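Long-range contacts in ATP-dependent Clp protease proteolytic subunit (Plasmodium falciparum, PDB 4GM2), which forms heptameric rings as the inactive subunit of the apicoplast-localized caseinolytic (Clp) protease complex, which probably degrades proteins together with an ATP-dependent partner: residues A[60-66]-A[100-106]; A[168-172]-A[194-198]; A[34-38]-A[66-70]. All coordinates share one frame; numbering follows the deposited sequence.

Interaction 1: residues A[60-66]-A[100-106]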
ATOM      1  N   PRO A  60     -16.664 -26.749 -14.680  1.00 61.06           N
ATOM      2  CA  PRO A  60     -15.913 -27.288 -13.544  1.00 60.39           C
ATOM      3  C   PRO A  60     -15.016 -26.271 -12.834  1.00 61.33           C
ATOM      4  O   PRO A  60     -14.378 -25.432 -13.480  1.00 61.67           O
ATOM      5  CB  PRO A  60     -15.068 -28.399 -14.176  1.00 59.73           C
ATOM      6  CG  PRO A  60     -15.863 -28.834 -15.352  1.00 60.41           C
ATOM      7  CD  PRO A  60     -16.511 -27.586 -15.883  1.00 60.67           C
ATOM      8  N   ILE A  61     -14.995 -26.351 -11.505  1.00 61.38           N
ATOM      9  CA  ILE A  61     -14.105 -25.547 -10.674  1.00 60.18           C
ATOM     10  C   ILE A  61     -13.040 -26.461 -10.064  1.00 60.60           C
ATOM     11  O   ILE A  61     -13.347 -27.560  -9.602  1.00 58.01           O
ATOM     12  CB  ILE A  61     -14.887 -24.798  -9.578  1.00 58.65           C
ATOM     13  CG1 ILE A  61     -15.841 -23.785 -10.221  1.00 58.45           C
ATOM     14  CG2 ILE A  61     -13.936 -24.114  -8.602  1.00 56.84           C
ATOM     15  CD1 ILE A  61     -16.914 -23.258  -9.293  1.00 58.69           C
ATOM     16  N   HIS A  62     -11.792 -26.006 -10.078  1.00 60.71           N
ATOM     17  CA  HIS A  62     -10.677 -26.827  -9.633  1.00 61.59           C
ATOM     18  C   HIS A  62     -10.160 -26.375  -8.302  1.00 61.90           C
ATOM     19  O   HIS A  62      -9.430 -25.381  -8.203  1.00 62.98           O
ATOM     20  CB  HIS A  62      -9.573 -26.830 -10.681  1.00 64.22           C
ATOM     21  CG  HIS A  62     -10.032 -27.307 -12.036  1.00 67.23           C
ATOM     22  ND1 HIS A  62     -10.041 -28.607 -12.382  1.00 68.08           N
ATOM     23  CD2 HIS A  62     -10.524 -26.604 -13.134  1.00 68.64           C
ATOM     24  CE1 HIS A  62     -10.507 -28.735 -13.637  1.00 68.79           C
ATOM     25  NE2 HIS A  62     -10.804 -27.508 -14.097  1.00 70.34           N
ATOM     26  N   LEU A  63     -10.546 -27.107  -7.262  1.00 60.62           N
ATOM     27  CA  LEU A  63     -10.142 -26.801  -5.898  1.00 61.63           C
ATOM     28  C   LEU A  63      -8.888 -27.577  -5.510  1.00 64.14           C
ATOM     29  O   LEU A  63      -8.951 -28.769  -5.210  1.00 65.55           O
ATOM     30  CB  LEU A  63     -11.282 -27.106  -4.920  1.00 59.27           C
ATOM     31  CG  LEU A  63     -11.047 -26.875  -3.425  1.00 57.40           C
ATOM     32  CD1 LEU A  63     -10.606 -25.451  -3.141  1.00 56.18           C
ATOM     33  CD2 LEU A  63     -12.303 -27.211  -2.641  1.00 57.67           C
ATOM     34  N   TYR A  64      -7.752 -26.891  -5.523  1.00 64.34           N
ATOM     35  CA  TYR A  64      -6.490 -27.494  -5.114  1.00 66.06           C
ATOM     36  C   TYR A  64      -6.287 -27.298  -3.618  1.00 65.63           C
ATOM     37  O   TYR A  64      -6.473 -26.193  -3.096  1.00 67.92           O
ATOM     38  CB  TYR A  64      -5.322 -26.894  -5.903  1.00 67.48           C
ATOM     39  CG  TYR A  64      -5.255 -27.348  -7.342  1.00 66.67           C
ATOM     40  CD1 TYR A  64      -6.036 -26.739  -8.329  1.00 66.31           C
ATOM     41  CD2 TYR A  64      -4.407 -28.382  -7.722  1.00 67.44           C
ATOM     42  CE1 TYR A  64      -5.975 -27.156  -9.650  1.00 66.31           C
ATOM     43  CE2 TYR A  64      -4.339 -28.807  -9.039  1.00 69.29           C
ATOM     44  CZ  TYR A  64      -5.123 -28.191  -9.998  1.00 67.98           C
ATOM     45  OH  TYR A  64      -5.048 -28.612 -11.302  1.00 69.63           O
ATOM     46  N   ILE A  65      -5.905 -28.370  -2.932  1.00 64.68           N
ATOM     47  CA  ILE A  65      -5.800 -28.342  -1.477  1.00 65.62           C
ATOM     48  C   ILE A  65      -4.431 -28.773  -0.980  1.00 67.23           C
ATOM     49  O   ILE A  65      -3.951 -29.858  -1.307  1.00 69.76           O
ATOM     50  CB  ILE A  65      -6.900 -29.201  -0.810  1.00 65.88           C
ATOM     51  CG1 ILE A  65      -8.285 -28.612  -1.109  1.00 63.70           C
ATOM     52  CG2 ILE A  65      -6.678 -29.283   0.692  1.00 67.46           C
ATOM     53  CD1 ILE A  65      -9.438 -29.537  -0.790  1.00 63.52           C
ATOM     54  N   ASN A  66      -3.806 -27.895  -0.202  1.00 68.97           N
ATOM     55  CA  ASN A  66      -2.596 -28.215   0.545  1.00 71.24           C
ATOM     56  C   ASN A  66      -2.686 -27.513   1.895  1.00 72.46           C
ATOM     57  O   ASN A  66      -2.175 -26.406   2.067  1.00 74.26           O
ATOM     58  CB  ASN A  66      -1.348 -27.783  -0.226  1.00 72.83           C
ATOM     59  CG  ASN A  66      -0.064 -28.308   0.392  1.00 74.99           C
ATOM     60  OD1 ASN A  66      -0.072 -29.271   1.154  1.00 76.72           O
ATOM     61  ND2 ASN A  66       1.052 -27.674   0.056  1.00 76.70           N
ATOM     62  N   TYR A 100     -13.887 -30.143  -8.742  1.00 63.41           N
ATOM     63  CA  TYR A 100     -12.919 -31.223  -8.628  1.00 63.87           C
ATOM     64  C   TYR A 100     -11.931 -30.832  -7.544  1.00 63.65           C
ATOM     65  O   TYR A 100     -11.539 -29.671  -7.464  1.00 64.60           O
ATOM     66  CB  TYR A 100     -12.167 -31.435  -9.951  1.00 65.66           C
ATOM     67  CG  TYR A 100     -13.024 -31.629 -11.193  1.00 67.24           C
ATOM     68  CD1 TYR A 100     -14.376 -31.990 -11.104  1.00 66.73           C
ATOM     69  CD2 TYR A 100     -12.464 -31.492 -12.466  1.00 67.70           C
ATOM     70  CE1 TYR A 100     -15.145 -32.177 -12.241  1.00 68.34           C
ATOM     71  CE2 TYR A 100     -13.225 -31.679 -13.611  1.00 68.40           C
ATOM     72  CZ  TYR A 100     -14.563 -32.022 -13.496  1.00 70.96           C
ATOM     73  OH  TYR A 100     -15.324 -32.209 -14.634  1.00 73.96           O
ATOM     74  N   THR A 101     -11.531 -31.789  -6.712  1.00 64.20           N
ATOM     75  CA  THR A 101     -10.528 -31.527  -5.676  1.00 63.55           C
ATOM     76  C   THR A 101      -9.202 -32.224  -5.986  1.00 66.21           C
ATOM     77  O   THR A 101      -9.185 -33.347  -6.502  1.00 67.78           O
ATOM     78  CB  THR A 101     -11.018 -31.916  -4.264  1.00 63.16           C
ATOM     79  OG1 THR A 101     -11.494 -33.265  -4.270  1.00 68.52           O
ATOM     80  CG2 THR A 101     -12.137 -30.998  -3.807  1.00 61.22           C
ATOM     81  N   TYR A 102      -8.098 -31.540  -5.688  1.00 66.49           N
ATOM     82  CA  TYR A 102      -6.751 -32.077  -5.895  1.00 67.93           C
ATOM     83  C   TYR A 102      -5.922 -31.849  -4.641  1.00 69.34           C
ATOM     84  O   TYR A 102      -5.701 -30.702  -4.255  1.00 69.63           O
ATOM     85  CB  TYR A 102      -6.060 -31.373  -7.065  1.00 67.57           C
ATOM     86  CG  TYR A 102      -6.862 -31.289  -8.347  1.00 68.78           C
ATOM     87  CD1 TYR A 102      -7.902 -30.362  -8.486  1.00 67.27           C
ATOM     88  CD2 TYR A 102      -6.562 -32.111  -9.432  1.00 69.41           C
ATOM     89  CE1 TYR A 102      -8.631 -30.279  -9.658  1.00 66.98           C
ATOM     90  CE2 TYR A 102      -7.285 -32.031 -10.611  1.00 69.63           C
ATOM     91  CZ  TYR A 102      -8.317 -31.115 -10.716  1.00 68.74           C
ATOM     92  OH  TYR A 102      -9.037 -31.032 -11.879  1.00 71.01           O
ATOM     93  N   CYS A 103      -5.469 -32.922  -3.994  1.00 71.08           N
ATOM     94  CA  CYS A 103      -4.600 -32.758  -2.832  1.00 73.89           C
ATOM     95  C   CYS A 103      -3.145 -32.689  -3.263  1.00 76.70           C
ATOM     96  O   CYS A 103      -2.617 -33.629  -3.858  1.00 80.53           O
ATOM     97  CB  CYS A 103      -4.799 -33.855  -1.787  1.00 75.70           C
ATOM     98  SG  CYS A 103      -3.830 -33.570  -0.278  1.00 81.97           S
ATOM     99  N   LEU A 104      -2.510 -31.563  -2.948  1.00 75.84           N
ATOM    100  CA  LEU A 104      -1.152 -31.269  -3.394  1.00 76.91           C
ATOM    101  C   LEU A 104      -0.065 -31.563  -2.358  1.00 80.65           C
ATOM    102  O   LEU A 104       1.111 -31.282  -2.597  1.00 85.60           O
ATOM    103  CB  LEU A 104      -1.064 -29.810  -3.855  1.00 74.38           C
ATOM    104  CG  LEU A 104      -1.081 -29.497  -5.354  1.00 72.14           C
ATOM    105  CD1 LEU A 104      -2.046 -30.372  -6.141  1.00 69.97           C
ATOM    106  CD2 LEU A 104      -1.395 -28.028  -5.555  1.00 69.11           C
ATOM    107  N   GLY A 105      -0.454 -32.131  -1.218  1.00 80.55           N
ATOM    108  CA  GLY A 105       0.490 -32.436  -0.147  1.00 80.54           C
ATOM    109  C   GLY A 105      -0.193 -32.895   1.124  1.00 81.04           C
ATOM    110  O   GLY A 105      -0.051 -34.046   1.530  1.00 83.19           O
ATOM    111  N   LYS A 106      -0.935 -31.987   1.751  1.00 80.41           N
ATOM    112  CA  LYS A 106      -1.634 -32.272   3.000  1.00 80.10           C
ATOM    113  C   LYS A 106      -3.109 -31.892   2.913  1.00 77.77           C
ATOM    114  O   LYS A 106      -3.469 -30.873   2.325  1.00 76.23           O
ATOM    115  CB  LYS A 106      -0.982 -31.516   4.163  1.00 84.61           C
ATOM    116  CG  LYS A 106       0.413 -31.996   4.536  1.00 92.65           C
ATOM    117  CD  LYS A 106       1.158 -30.982   5.396  1.00 98.69           C
ATOM    118  CE  LYS A 106       1.656 -29.802   4.570  1.00102.38           C
ATOM    119  NZ  LYS A 106       2.519 -28.874   5.353  1.00107.26           N
TER
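Tyr-64 and Tyr-102 meet as an offset stack, ring centroids 4.3 Å apart and planes within 11° of parallel. The overlap is displaced: Tyr-102 CD1 sits over the middle of the Tyr-64 ring, while Tyr-64 CZ lies toward the rim of the Tyr-102 ring. Leu-104 CD1 closes on the edge of Tyr-64, in plane, 3.5 Å from Tyr-64 CD2. Beyond the stack, the hydroxyl of Tyr-102 reaches the edge of the imidazole of His-62, where OH and ND1 share a hydrogen bond of 2.7 Å; the donor could be either. Tyr-100 completes the aromatic cluster, its ring turned steeply to that of His-62, and Pro-60 lays its CB over the Tyr-100 face in a CH-pi contact, 4.1 Å from the centroid.

Alternation along two neighbouring parallel strands puts all four aromatic side chains on one face; with CG anti to the carbonyl carbon, as in Tyr-64 (chi1 -73°), each ring leans beside its own backbone N. The backbone sets the register: Tyr-100 N binds Ile-61 O, Tyr-100 O takes Leu-63 N, and the alternation runs on to Leu-104 N, 2.8 Å from Ile-65 O. Where the second strand turns its corner, the side chain of Asn-66 takes over, its OD1 accepting from Lys-106 N at 2.9 Å. The other face, with Leu-63 and Ile-65, packs on helix 110-116.

Outside the pair, Tyr-64 OH bonds to Tyr-54 OH of the second subunit, whose ring also meets His-62 edge-to-face. His-62 and Tyr-64 thus take the cluster to the subunit interface, whereas Tyr-100 and Tyr-102 continue it within the chain, to Tyr-122 and Phe-124. Hydrogen bonds at the ends of the stacked tyrosines probably limit how far their rings slide or turn.

Interaction 2: residues A[168-172]-A[194-198]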
ATOM      1  N   LYS A 168     -21.295 -39.965   3.915  1.00 82.05           N
ATOM      2  CA  LYS A 168     -21.783 -39.856   2.542  1.00 82.75           C
ATOM      3  C   LYS A 168     -20.643 -39.896   1.526  1.00 82.01           C
ATOM      4  O   LYS A 168     -20.734 -40.603   0.522  1.00 84.58           O
ATOM      5  CB  LYS A 168     -22.618 -38.584   2.354  1.00 84.69           C
ATOM      6  CG  LYS A 168     -23.543 -38.630   1.141  1.00 91.84           C
ATOM      7  CD  LYS A 168     -24.161 -37.275   0.812  1.00 95.65           C
ATOM      8  CE  LYS A 168     -23.253 -36.439  -0.083  1.00 97.54           C
ATOM      9  NZ  LYS A 168     -23.876 -35.142  -0.471  1.00100.11           N
ATOM     10  N   ASN A 169     -19.579 -39.140   1.796  1.00 79.53           N
ATOM     11  CA  ASN A 169     -18.423 -39.042   0.901  1.00 77.63           C
ATOM     12  C   ASN A 169     -17.691 -40.369   0.704  1.00 79.66           C
ATOM     13  O   ASN A 169     -17.219 -40.671  -0.395  1.00 82.51           O
ATOM     14  CB  ASN A 169     -17.434 -37.978   1.403  1.00 75.27           C
ATOM     15  CG  ASN A 169     -18.014 -36.570   1.392  1.00 72.61           C
ATOM     16  OD1 ASN A 169     -19.124 -36.339   0.915  1.00 72.88           O
ATOM     17  ND2 ASN A 169     -17.255 -35.618   1.923  1.00 69.25           N
ATOM     18  N   THR A 170     -17.610 -41.157   1.771  1.00 79.46           N
ATOM     19  CA  THR A 170     -16.849 -42.405   1.766  1.00 81.20           C
ATOM     20  C   THR A 170     -17.719 -43.636   1.506  1.00 83.76           C
ATOM     21  O   THR A 170     -17.199 -44.746   1.370  1.00 85.64           O
ATOM     22  CB  THR A 170     -16.107 -42.605   3.100  1.00 82.73           C
ATOM     23  OG1 THR A 170     -17.056 -42.603   4.173  1.00 84.16           O
ATOM     24  CG2 THR A 170     -15.079 -41.496   3.327  1.00 79.60           C
ATOM     25  N   GLU A 171     -19.035 -43.427   1.438  1.00 83.67           N
ATOM     26  CA  GLU A 171     -20.021 -44.499   1.240  1.00 85.49           C
ATOM     27  C   GLU A 171     -19.980 -45.531   2.363  1.00 87.37           C
ATOM     28  O   GLU A 171     -19.997 -46.737   2.115  1.00 90.61           O
ATOM     29  CB  GLU A 171     -19.843 -45.174  -0.127  1.00 87.95           C
ATOM     30  CG  GLU A 171     -20.246 -44.307  -1.307  1.00 88.99           C
ATOM     31  CD  GLU A 171     -19.790 -44.874  -2.635  1.00 92.64           C
ATOM     32  OE1 GLU A 171     -19.376 -46.052  -2.680  1.00 96.53           O
ATOM     33  OE2 GLU A 171     -19.844 -44.135  -3.641  1.00 94.38           O
ATOM     34  N   LYS A 172     -19.923 -45.040   3.598  1.00 86.02           N
ATOM     35  CA  LYS A 172     -19.863 -45.897   4.780  1.00 87.69           C
ATOM     36  C   LYS A 172     -20.975 -45.540   5.760  1.00 89.65           C
ATOM     37  O   LYS A 172     -21.511 -44.428   5.708  1.00 88.04           O
ATOM     38  CB  LYS A 172     -18.496 -45.779   5.462  1.00 85.68           C
ATOM     39  CG  LYS A 172     -17.327 -45.885   4.500  1.00 84.70           C
ATOM     40  CD  LYS A 172     -16.115 -46.542   5.127  1.00 86.95           C
ATOM     41  CE  LYS A 172     -14.980 -46.641   4.116  1.00 88.77           C
ATOM     42  NZ  LYS A 172     -15.362 -47.334   2.850  1.00 89.45           N
ATOM     43  N   ASP A 194      -8.606 -46.261  -1.031  1.00 91.38           N
ATOM     44  CA  ASP A 194      -9.254 -47.459  -0.498  1.00 95.55           C
ATOM     45  C   ASP A 194     -10.411 -47.114   0.438  1.00 92.53           C
ATOM     46  O   ASP A 194     -11.459 -47.759   0.406  1.00 93.90           O
ATOM     47  CB  ASP A 194      -8.233 -48.339   0.229  1.00100.86           C
ATOM     48  CG  ASP A 194      -8.644 -49.797   0.277  1.00107.82           C
ATOM     49  OD1 ASP A 194      -8.929 -50.309   1.382  1.00109.38           O
ATOM     50  OD2 ASP A 194      -8.683 -50.434  -0.796  1.00112.55           O
ATOM     51  N   PHE A 195     -10.216 -46.088   1.263  1.00 89.97           N
ATOM     52  CA  PHE A 195     -11.236 -45.643   2.211  1.00 88.61           C
ATOM     53  C   PHE A 195     -12.310 -44.807   1.512  1.00 88.15           C
ATOM     54  O   PHE A 195     -13.321 -44.445   2.121  1.00 87.92           O
ATOM     55  CB  PHE A 195     -10.591 -44.852   3.355  1.00 84.95           C
ATOM     56  CG  PHE A 195     -11.468 -44.709   4.570  1.00 82.98           C
ATOM     57  CD1 PHE A 195     -11.598 -45.755   5.479  1.00 84.52           C
ATOM     58  CD2 PHE A 195     -12.152 -43.522   4.815  1.00 79.13           C
ATOM     59  CE1 PHE A 195     -12.399 -45.625   6.601  1.00 83.30           C
ATOM     60  CE2 PHE A 195     -12.957 -43.386   5.935  1.00 78.38           C
ATOM     61  CZ  PHE A 195     -13.081 -44.438   6.829  1.00 81.47           C
ATOM     62  N   LYS A 196     -12.084 -44.527   0.228  1.00 87.42           N
ATOM     63  CA  LYS A 196     -13.000 -43.749  -0.618  1.00 84.77           C
ATOM     64  C   LYS A 196     -13.102 -42.270  -0.240  1.00 80.88           C
ATOM     65  O   LYS A 196     -14.126 -41.629  -0.480  1.00 79.70           O
ATOM     66  CB  LYS A 196     -14.382 -44.413  -0.709  1.00 86.30           C
ATOM     67  CG  LYS A 196     -14.496 -45.398  -1.860  1.00 89.87           C
ATOM     68  CD  LYS A 196     -15.660 -46.359  -1.690  1.00 91.98           C
ATOM     69  CE  LYS A 196     -15.209 -47.665  -1.062  1.00 96.08           C
ATOM     70  NZ  LYS A 196     -16.244 -48.720  -1.235  1.00100.95           N
ATOM     71  N   LEU A 197     -12.028 -41.741   0.342  1.00 79.08           N
ATOM     72  CA  LEU A 197     -11.873 -40.304   0.548  1.00 77.29           C
ATOM     73  C   LEU A 197     -11.516 -39.633  -0.773  1.00 78.31           C
ATOM     74  O   LEU A 197     -11.815 -38.459  -1.001  1.00 78.15           O
ATOM     75  CB  LEU A 197     -10.757 -40.029   1.561  1.00 75.04           C
ATOM     76  CG  LEU A 197     -11.038 -40.136   3.061  1.00 74.18           C
ATOM     77  CD1 LEU A 197      -9.730 -40.089   3.836  1.00 74.33           C
ATOM     78  CD2 LEU A 197     -11.978 -39.036   3.533  1.00 71.06           C
ATOM     79  N   ILE A 198     -10.867 -40.412  -1.635  1.00 82.51           N
ATOM     80  CA  ILE A 198     -10.254 -39.943  -2.867  1.00 81.68           C
ATOM     81  C   ILE A 198     -10.590 -40.977  -3.943  1.00 82.84           C
ATOM     82  O   ILE A 198     -10.875 -42.137  -3.631  1.00 84.97           O
ATOM     83  CB  ILE A 198      -8.717 -39.827  -2.675  1.00 83.26           C
ATOM     84  CG1 ILE A 198      -8.360 -38.639  -1.765  1.00 81.87           C
ATOM     85  CG2 ILE A 198      -7.964 -39.761  -3.999  1.00 86.16           C
ATOM     86  CD1 ILE A 198      -8.739 -37.271  -2.296  1.00 79.27           C
TER
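Lys-172 lays its aliphatic end across the ring of Phe-195, the two side chains running obliquely to each other. CE stands over the middle of one face, 3.8 Å from the centroid, and makes a CH-pi contact close to the ring normal. The ammonium NZ is farther out, 5.0 Å from the same centroid, so any cation-pi attraction is weak at most. Phe-195 comes within range because its CG is anti to the backbone N (chi1 -163°), swinging the ring toward the 168-172 segment; on the same ring, Thr-170 CG2 approaches obliquely, 3.9 Å from CE2.

Lys-196 comes in beside this pair, its CB packed 3.5 Å from Thr-170 O. Farther along, its chain crosses that of Glu-171 at about a right angle. Its NZ has opposite and like charges about equally near: Glu-171 OE1 is 4.4 Å away, beyond a salt bridge, and Lys-172 NZ is at a similar distance, so the carboxylate may partly offset the two ammonium charges.

No hydrogen bond joins the two segments directly. Instead Arg-123 bridges them, giving one from NH1 to Asn-169 O and a weak one from NH2 to Lys-196 O. Thr-170 and Phe-195 also both touch Ile-177 of helix 174-180.

Two helix C-termini thus lie against each other. Helix 148-170 is followed at once by a residue of positive phi, Glu-171, and helix 189-194 closes with a Schellman motif in which Lys-196, past the helix end, has the positive phi.

Interaction 3: residues A[34-38]-A[66-70]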
ATOM      1  N   SER A  34      -3.965 -23.195   0.182  1.00 66.87           N
ATOM      2  CA  SER A  34      -2.557 -23.516   0.422  1.00 70.02           C
ATOM      3  C   SER A  34      -2.082 -23.058   1.791  1.00 70.58           C
ATOM      4  O   SER A  34      -0.910 -22.729   1.969  1.00 74.24           O
ATOM      5  CB  SER A  34      -1.688 -22.879  -0.656  1.00 72.21           C
ATOM      6  OG  SER A  34      -1.892 -21.480  -0.689  1.00 77.19           O
ATOM      7  N   SER A  35      -3.000 -23.041   2.752  1.00 69.12           N
ATOM      8  CA  SER A  35      -2.716 -22.589   4.106  1.00 69.94           C
ATOM      9  C   SER A  35      -3.716 -23.218   5.072  1.00 69.31           C
ATOM     10  O   SER A  35      -4.665 -23.868   4.638  1.00 66.76           O
ATOM     11  CB  SER A  35      -2.821 -21.064   4.174  1.00 70.89           C
ATOM     12  OG  SER A  35      -4.153 -20.645   3.944  1.00 69.70           O
ATOM     13  N   PRO A  36      -3.510 -23.031   6.389  1.00 70.26           N
ATOM     14  CA  PRO A  36      -4.576 -23.346   7.341  1.00 70.16           C
ATOM     15  C   PRO A  36      -5.848 -22.571   6.998  1.00 68.20           C
ATOM     16  O   PRO A  36      -5.767 -21.462   6.477  1.00 67.92           O
ATOM     17  CB  PRO A  36      -4.010 -22.847   8.669  1.00 73.16           C
ATOM     18  CG  PRO A  36      -2.536 -22.959   8.512  1.00 74.28           C
ATOM     19  CD  PRO A  36      -2.244 -22.691   7.065  1.00 71.81           C
ATOM     20  N   ILE A  37      -7.014 -23.146   7.271  1.00 67.41           N
ATOM     21  CA  ILE A  37      -8.270 -22.464   6.952  1.00 66.04           C
ATOM     22  C   ILE A  37      -8.645 -21.472   8.059  1.00 67.39           C
ATOM     23  O   ILE A  37      -9.474 -21.769   8.927  1.00 67.99           O
ATOM     24  CB  ILE A  37      -9.428 -23.452   6.650  1.00 63.69           C
ATOM     25  CG1 ILE A  37      -8.936 -24.607   5.768  1.00 61.31           C
ATOM     26  CG2 ILE A  37     -10.601 -22.726   5.990  1.00 61.01           C
ATOM     27  CD1 ILE A  37      -9.984 -25.661   5.489  1.00 59.69           C
ATOM     28  N   TYR A  38      -8.007 -20.301   8.021  1.00 68.34           N
ATOM     29  CA  TYR A  38      -8.341 -19.178   8.902  1.00 70.90           C
ATOM     30  C   TYR A  38      -9.745 -18.659   8.584  1.00 70.55           C
ATOM     31  O   TYR A  38     -10.255 -18.906   7.489  1.00 68.04           O
ATOM     32  CB  TYR A  38      -7.344 -18.032   8.711  1.00 71.51           C
ATOM     33  CG  TYR A  38      -5.894 -18.392   8.928  1.00 73.83           C
ATOM     34  CD1 TYR A  38      -5.051 -18.641   7.846  1.00 74.24           C
ATOM     35  CD2 TYR A  38      -5.355 -18.464  10.214  1.00 75.86           C
ATOM     36  CE1 TYR A  38      -3.718 -18.966   8.035  1.00 76.04           C
ATOM     37  CE2 TYR A  38      -4.022 -18.786  10.415  1.00 77.51           C
ATOM     38  CZ  TYR A  38      -3.212 -19.039   9.323  1.00 78.54           C
ATOM     39  OH  TYR A  38      -1.891 -19.360   9.514  1.00 82.57           O
ATOM     40  N   ASN A  66      -3.806 -27.895  -0.202  1.00 68.97           N
ATOM     41  CA  ASN A  66      -2.596 -28.215   0.545  1.00 71.24           C
ATOM     42  C   ASN A  66      -2.686 -27.513   1.895  1.00 72.46           C
ATOM     43  O   ASN A  66      -2.175 -26.406   2.067  1.00 74.26           O
ATOM     44  CB  ASN A  66      -1.348 -27.783  -0.226  1.00 72.83           C
ATOM     45  CG  ASN A  66      -0.064 -28.308   0.392  1.00 74.99           C
ATOM     46  OD1 ASN A  66      -0.072 -29.271   1.154  1.00 76.72           O
ATOM     47  ND2 ASN A  66       1.052 -27.674   0.056  1.00 76.70           N
ATOM     48  N   SER A  67      -3.355 -28.162   2.844  1.00 72.98           N
ATOM     49  CA  SER A  67      -3.751 -27.515   4.094  1.00 73.57           C
ATOM     50  C   SER A  67      -3.687 -28.442   5.302  1.00 75.08           C
ATOM     51  O   SER A  67      -3.882 -29.654   5.179  1.00 74.99           O
ATOM     52  CB  SER A  67      -5.172 -26.967   3.960  1.00 71.30           C
ATOM     53  OG  SER A  67      -5.597 -26.344   5.156  1.00 71.68           O
ATOM     54  N   THR A  68      -3.427 -27.851   6.467  1.00 77.18           N
ATOM     55  CA  THR A  68      -3.437 -28.573   7.743  1.00 77.75           C
ATOM     56  C   THR A  68      -4.754 -28.344   8.496  1.00 77.53           C
ATOM     57  O   THR A  68      -4.863 -28.629   9.695  1.00 80.88           O
ATOM     58  CB  THR A  68      -2.224 -28.205   8.627  1.00 79.27           C
ATOM     59  OG1 THR A  68      -2.182 -26.786   8.839  1.00 80.56           O
ATOM     60  CG2 THR A  68      -0.925 -28.653   7.967  1.00 79.49           C
ATOM     61  N   GLY A  69      -5.752 -27.834   7.777  1.00 74.13           N
ATOM     62  CA  GLY A  69      -7.093 -27.649   8.322  1.00 75.65           C
ATOM     63  C   GLY A  69      -7.209 -26.450   9.236  1.00 78.57           C
ATOM     64  O   GLY A  69      -6.768 -25.355   8.889  1.00 78.67           O
ATOM     65  N   ASP A  70      -7.800 -26.664  10.410  1.00 83.34           N
ATOM     66  CA  ASP A  70      -8.006 -25.595  11.391  1.00 84.64           C
ATOM     67  C   ASP A  70      -6.926 -25.535  12.469  1.00 87.64           C
ATOM     68  O   ASP A  70      -7.031 -24.745  13.407  1.00 89.02           O
ATOM     69  CB  ASP A  70      -9.391 -25.705  12.038  1.00 85.62           C
ATOM     70  CG  ASP A  70      -9.567 -26.977  12.856  1.00 88.64           C
ATOM     71  OD1 ASP A  70      -8.849 -27.969  12.607  1.00 87.90           O
ATOM     72  OD2 ASP A  70     -10.440 -26.980  13.751  1.00 93.24           O
TER
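Two hydrogen bonds tie Ser-35 and Ile-37 to the chain running past them. Ser-67 OG donates to Ser-35 O at 2.7 Å, approaching from above the carbonyl plane. A little further on, Ile-37 N donates a hydrogen bond to Gly-69 O, also at 2.7 Å and fairly straight at 160°. The serine hydroxyl is gripped twice: besides donating across the contact, it accepts from Gly-69 N at 3.0 Å, which makes residues 67 to 69 an ST turn. With OG anti to its own backbone N (chi1 179°), Ser-67 can reach both partners, and the turn carries the chain on to Gly-69, whose carbonyl meets Ile-37. In the 34-38 segment, Ile-37 is the centre of an inverse gamma turn, directly before Tyr-38 at the N-cap of helix 39-55.

The two segments run nearly parallel, 12° apart, where the neighbouring parallel strands 30-33 and 61-67 come to their C-terminal ends; a beta-alpha-beta crossover through helix 39-55 joins these strands. In catalytically active ClpP relatives, the glycine-rich turn after the second of these strands contributes to the oxyanion hole; here the turn reads Ser-Thr-Gly-Asp, and it probably corresponds to that element in a subunit described as inactive.

Weaker contacts fill in between the bonds. Ser-34 CA makes a CA-H...O contact with Asn-66 O at 3.3 Å, where the strand pairing gives out. Pro-36 lies beside Thr-68 with the two side chains pointing the same way, CG 3.9 Å from OG1, whose hydrogen-bond partner is Ile-71 O. Ile-37 CG1 rests 3.8 Å from Ser-67 OG, and its side chain also touches Ile-110 of helix 110-116, which Ser-67 meets at Ala-111.

Overall arrangement
From the N terminus, interaction 3 comes first, closing the loop that leaves strand 30-33, passes through helix 39-55 and returns along strand 61-67. Before it has closed, interaction 1 opens at residue 60, so the two cross; they share Asn-66, and Lys-106 O lies 2.8 Å from Ser-67 N, a probable hydrogen bond. Interaction 1 closes over helix 81-94 at the next strand of the sheet, 99-103, and both contacts touch the second subunit. Interaction 2 follows in series and closes the loop from the end of helix 148-170 through helix 174-180 and strand 185-188 to the end of helix 189-194, its centre about 17 Å from that of interaction 1 and 21 Å from that of interaction 3.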